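PDB 7O2N: probable UTP--glucose-1-phosphate uridylyltransferase YngB from Bacillus subtilis, which catalyses the formation of UDP-glucose and diphosphate from UTP and glucose 1-phosphate, contributing to glycolipid synthesis and wall teichoic acid glucosylation during anaerobic fermentative growth. Local coordinates for residues Phe68-Ala72 with Glu73-Asn77. Residues are numbered along the deposited sequence; the frame is centred on the assembly and turned at random.
Sequences FDRSA and ELEFN
Arg70 reaches forward from the loop to Glu75 and forms a salt bridge with it. Bends in both side chains, at Arg70 chi3 (95°) and Glu75 chi2, bring NE and NH2 to one oxygen, Glu75 OE2, with NH2 at 3.0 Å from it. OE2 lies at the guanidinium edge, near its plane, but the carboxylate stands 84° to that plane, and both hydrogen bonds are weak in angle. A long, flexible arginine suits a partner five residues ahead. An alanine in place of Glu75 would probably leave the Arg70 guanidinium without this charged mate and less fixed in its rotation.

Ser71 follows at the N-cap position, where the loop from helix 62-67 enters helix 72-79 of the GT-A-type nucleotidyltransferase, on a side that meets the second subunit. Its hydroxyl makes no capping bond; the short polar side chain keeps OG close to the backbone, where Lys23 of the second subunit hydrogen-bonds to it. Ser71 O is gripped by two N-H groups of the first turn, Leu74 N and Glu75 N, the latter at 2.9 Å. Ser71 CB packs 3.8 Å from Leu74 CB, while the apolar Leu74 side chain touches Met90 and, across the dimer interface, Leu14 of the second subunit.

Ala72, with alanine's high helix propensity, suits the first residue of the helix and continues the pattern, its O accepting from Phe76 N at 2.9 Å. Neighbouring Glu73 sends its carboxylate to Arg59 of the second subunit in an intersubunit salt bridge.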
ATOM      1  N   PHE A  68     -10.930  11.546  -1.617  1.00 38.36           N
ATOM      2  CA  PHE A  68     -11.952  12.131  -0.769  1.00 43.16           C
ATOM      3  C   PHE A  68     -13.101  12.761  -1.574  1.00 47.68           C
ATOM      4  O   PHE A  68     -13.846  13.578  -1.042  1.00 48.58           O
ATOM      5  CB  PHE A  68     -11.311  13.109   0.220  1.00 46.69           C
ATOM      6  CG  PHE A  68     -10.394  12.485   1.242  1.00 55.13           C
ATOM      7  CD1 PHE A  68     -10.891  11.799   2.344  1.00 54.67           C
ATOM      8  CD2 PHE A  68      -9.018  12.592   1.106  1.00 60.06           C
ATOM      9  CE1 PHE A  68     -10.030  11.259   3.286  1.00 54.87           C
ATOM     10  CE2 PHE A  68      -8.160  12.038   2.047  1.00 57.72           C
ATOM     11  CZ  PHE A  68      -8.667  11.383   3.143  1.00 55.89           C
ATOM     12  N   ASP A  69     -13.283  12.351  -2.830  1.00 52.28           N
ATOM     13  CA  ASP A  69     -14.374  12.851  -3.653  1.00 63.95           C
ATOM     14  C   ASP A  69     -15.245  11.678  -4.118  1.00 64.02           C
ATOM     15  O   ASP A  69     -14.957  10.525  -3.814  1.00 64.71           O
ATOM     16  CB  ASP A  69     -13.810  13.735  -4.781  1.00 75.50           C
ATOM     17  CG  ASP A  69     -14.855  14.457  -5.622  1.00 79.69           C
ATOM     18  OD1 ASP A  69     -15.861  14.947  -5.041  1.00 88.36           O
ATOM     19  OD2 ASP A  69     -14.654  14.528  -6.851  1.00 76.29           O
ATOM     20  N   ARG A  70     -16.323  11.973  -4.849  1.00 62.78           N
ATOM     21  CA  ARG A  70     -17.153  10.927  -5.417  1.00 68.41           C
ATOM     22  C   ARG A  70     -16.440  10.293  -6.610  1.00 66.66           C
ATOM     23  O   ARG A  70     -15.943  10.994  -7.489  1.00 74.91           O
ATOM     24  CB  ARG A  70     -18.494  11.503  -5.869  1.00 83.67           C
ATOM     25  CG  ARG A  70     -19.356  12.069  -4.752  1.00112.03           C
ATOM     26  CD  ARG A  70     -20.814  12.112  -5.188  1.00126.06           C
ATOM     27  NE  ARG A  70     -21.531  10.919  -4.744  1.00117.25           N
ATOM     28  CZ  ARG A  70     -21.820  10.649  -3.476  1.00117.15           C
ATOM     29  NH1 ARG A  70     -21.456  11.490  -2.520  1.00120.90           N
ATOM     30  NH2 ARG A  70     -22.463   9.537  -3.168  1.00122.37           N
ATOM     31  N   SER A  71     -16.392   8.958  -6.638  1.00 67.24           N
ATOM     32  CA  SER A  71     -15.733   8.241  -7.720  1.00 78.65           C
ATOM     33  C   SER A  71     -16.766   7.598  -8.641  1.00 81.36           C
ATOM     34  O   SER A  71     -17.149   6.446  -8.428  1.00 82.23           O
ATOM     35  CB  SER A  71     -14.747   7.216  -7.187  1.00 81.36           C
ATOM     36  OG  SER A  71     -14.087   7.684  -6.018  1.00 74.18           O
ATOM     37  N   ALA A  72     -17.184   8.342  -9.678  1.00 76.47           N
ATOM     38  CA  ALA A  72     -18.335   7.992 -10.500  1.00 76.76           C
ATOM     39  C   ALA A  72     -18.218   6.583 -11.085  1.00 79.16           C
ATOM     40  O   ALA A  72     -19.141   5.775 -10.982  1.00 83.57           O
ATOM     41  CB  ALA A  72     -18.525   9.026 -11.579  1.00 79.94           C
ATOM     42  N   GLU A  73     -17.071   6.299 -11.706  1.00 76.27           N
ATOM     43  CA  GLU A  73     -16.872   5.042 -12.401  1.00 72.56           C
ATOM     44  C   GLU A  73     -16.868   3.871 -11.409  1.00 75.29           C
ATOM     45  O   GLU A  73     -17.070   2.714 -11.789  1.00 79.22           O
ATOM     46  CB  GLU A  73     -15.594   5.132 -13.228  1.00 74.74           C
ATOM     47  CG  GLU A  73     -15.214   3.793 -13.824  1.00 92.31           C
ATOM     48  CD  GLU A  73     -14.412   3.773 -15.108  1.00 96.26           C
ATOM     49  OE1 GLU A  73     -14.005   4.862 -15.598  1.00101.28           O
ATOM     50  OE2 GLU A  73     -14.200   2.650 -15.615  1.00100.48           O
ATOM     51  N   LEU A  74     -16.624   4.172 -10.130  1.00 70.07           N
ATOM     52  CA  LEU A  74     -16.585   3.144  -9.101  1.00 64.58           C
ATOM     53  C   LEU A  74     -17.995   2.910  -8.547  1.00 68.91           C
ATOM     54  O   LEU A  74     -18.426   1.751  -8.392  1.00 55.66           O
ATOM     55  CB  LEU A  74     -15.618   3.592  -8.000  1.00 56.60           C
ATOM     56  CG  LEU A  74     -15.556   2.715  -6.751  1.00 54.73           C
ATOM     57  CD1 LEU A  74     -14.913   1.366  -7.041  1.00 50.43           C
ATOM     58  CD2 LEU A  74     -14.846   3.430  -5.617  1.00 55.25           C
ATOM     59  N   GLU A  75     -18.680   4.027  -8.231  1.00 61.82           N
ATOM     60  CA  GLU A  75     -20.067   4.019  -7.801  1.00 68.82           C
ATOM     61  C   GLU A  75     -20.908   3.225  -8.798  1.00 73.86           C
ATOM     62  O   GLU A  75     -21.669   2.363  -8.384  1.00 71.86           O
ATOM     63  CB  GLU A  75     -20.572   5.442  -7.568  1.00 67.17           C
ATOM     64  CG  GLU A  75     -20.956   5.698  -6.127  1.00 81.32           C
ATOM     65  CD  GLU A  75     -20.594   7.087  -5.632  1.00 94.45           C
ATOM     66  OE1 GLU A  75     -19.399   7.318  -5.386  1.00112.33           O
ATOM     67  OE2 GLU A  75     -21.500   7.940  -5.503  1.00102.33           O
ATOM     68  N   PHE A  76     -20.746   3.480 -10.105  1.00 81.38           N
ATOM     69  CA  PHE A  76     -21.420   2.651 -11.089  1.00 88.28           C
ATOM     70  C   PHE A  76     -21.130   1.181 -10.798  1.00 87.40           C
ATOM     71  O   PHE A  76     -22.045   0.396 -10.559  1.00100.87           O
ATOM     72  CB  PHE A  76     -21.095   3.019 -12.541  1.00 96.25           C
ATOM     73  CG  PHE A  76     -21.897   2.210 -13.540  1.00109.88           C
ATOM     74  CD1 PHE A  76     -21.516   0.915 -13.881  1.00109.90           C
ATOM     75  CD2 PHE A  76     -23.062   2.716 -14.112  1.00113.79           C
ATOM     76  CE1 PHE A  76     -22.262   0.155 -14.774  1.00 96.01           C
ATOM     77  CE2 PHE A  76     -23.803   1.956 -15.010  1.00112.75           C
ATOM     78  CZ  PHE A  76     -23.401   0.679 -15.343  1.00 98.52           C
ATOM     79  N   ASN A  77     -19.849   0.821 -10.778  1.00 87.10           N
ATOM     80  CA  ASN A  77     -19.496  -0.585 -10.695  1.00 86.18           C
ATOM     81  C   ASN A  77     -20.041  -1.220  -9.419  1.00 87.87           C
ATOM     82  O   ASN A  77     -20.272  -2.425  -9.364  1.00 84.92           O
ATOM     83  CB  ASN A  77     -17.991  -0.809 -10.772  1.00 95.68           C
ATOM     84  CG  ASN A  77     -17.688  -2.238 -11.165  1.00104.22           C
ATOM     85  OD1 ASN A  77     -18.325  -2.774 -12.064  1.00112.43           O
ATOM     86  ND2 ASN A  77     -16.748  -2.876 -10.486  1.00113.93           N
TER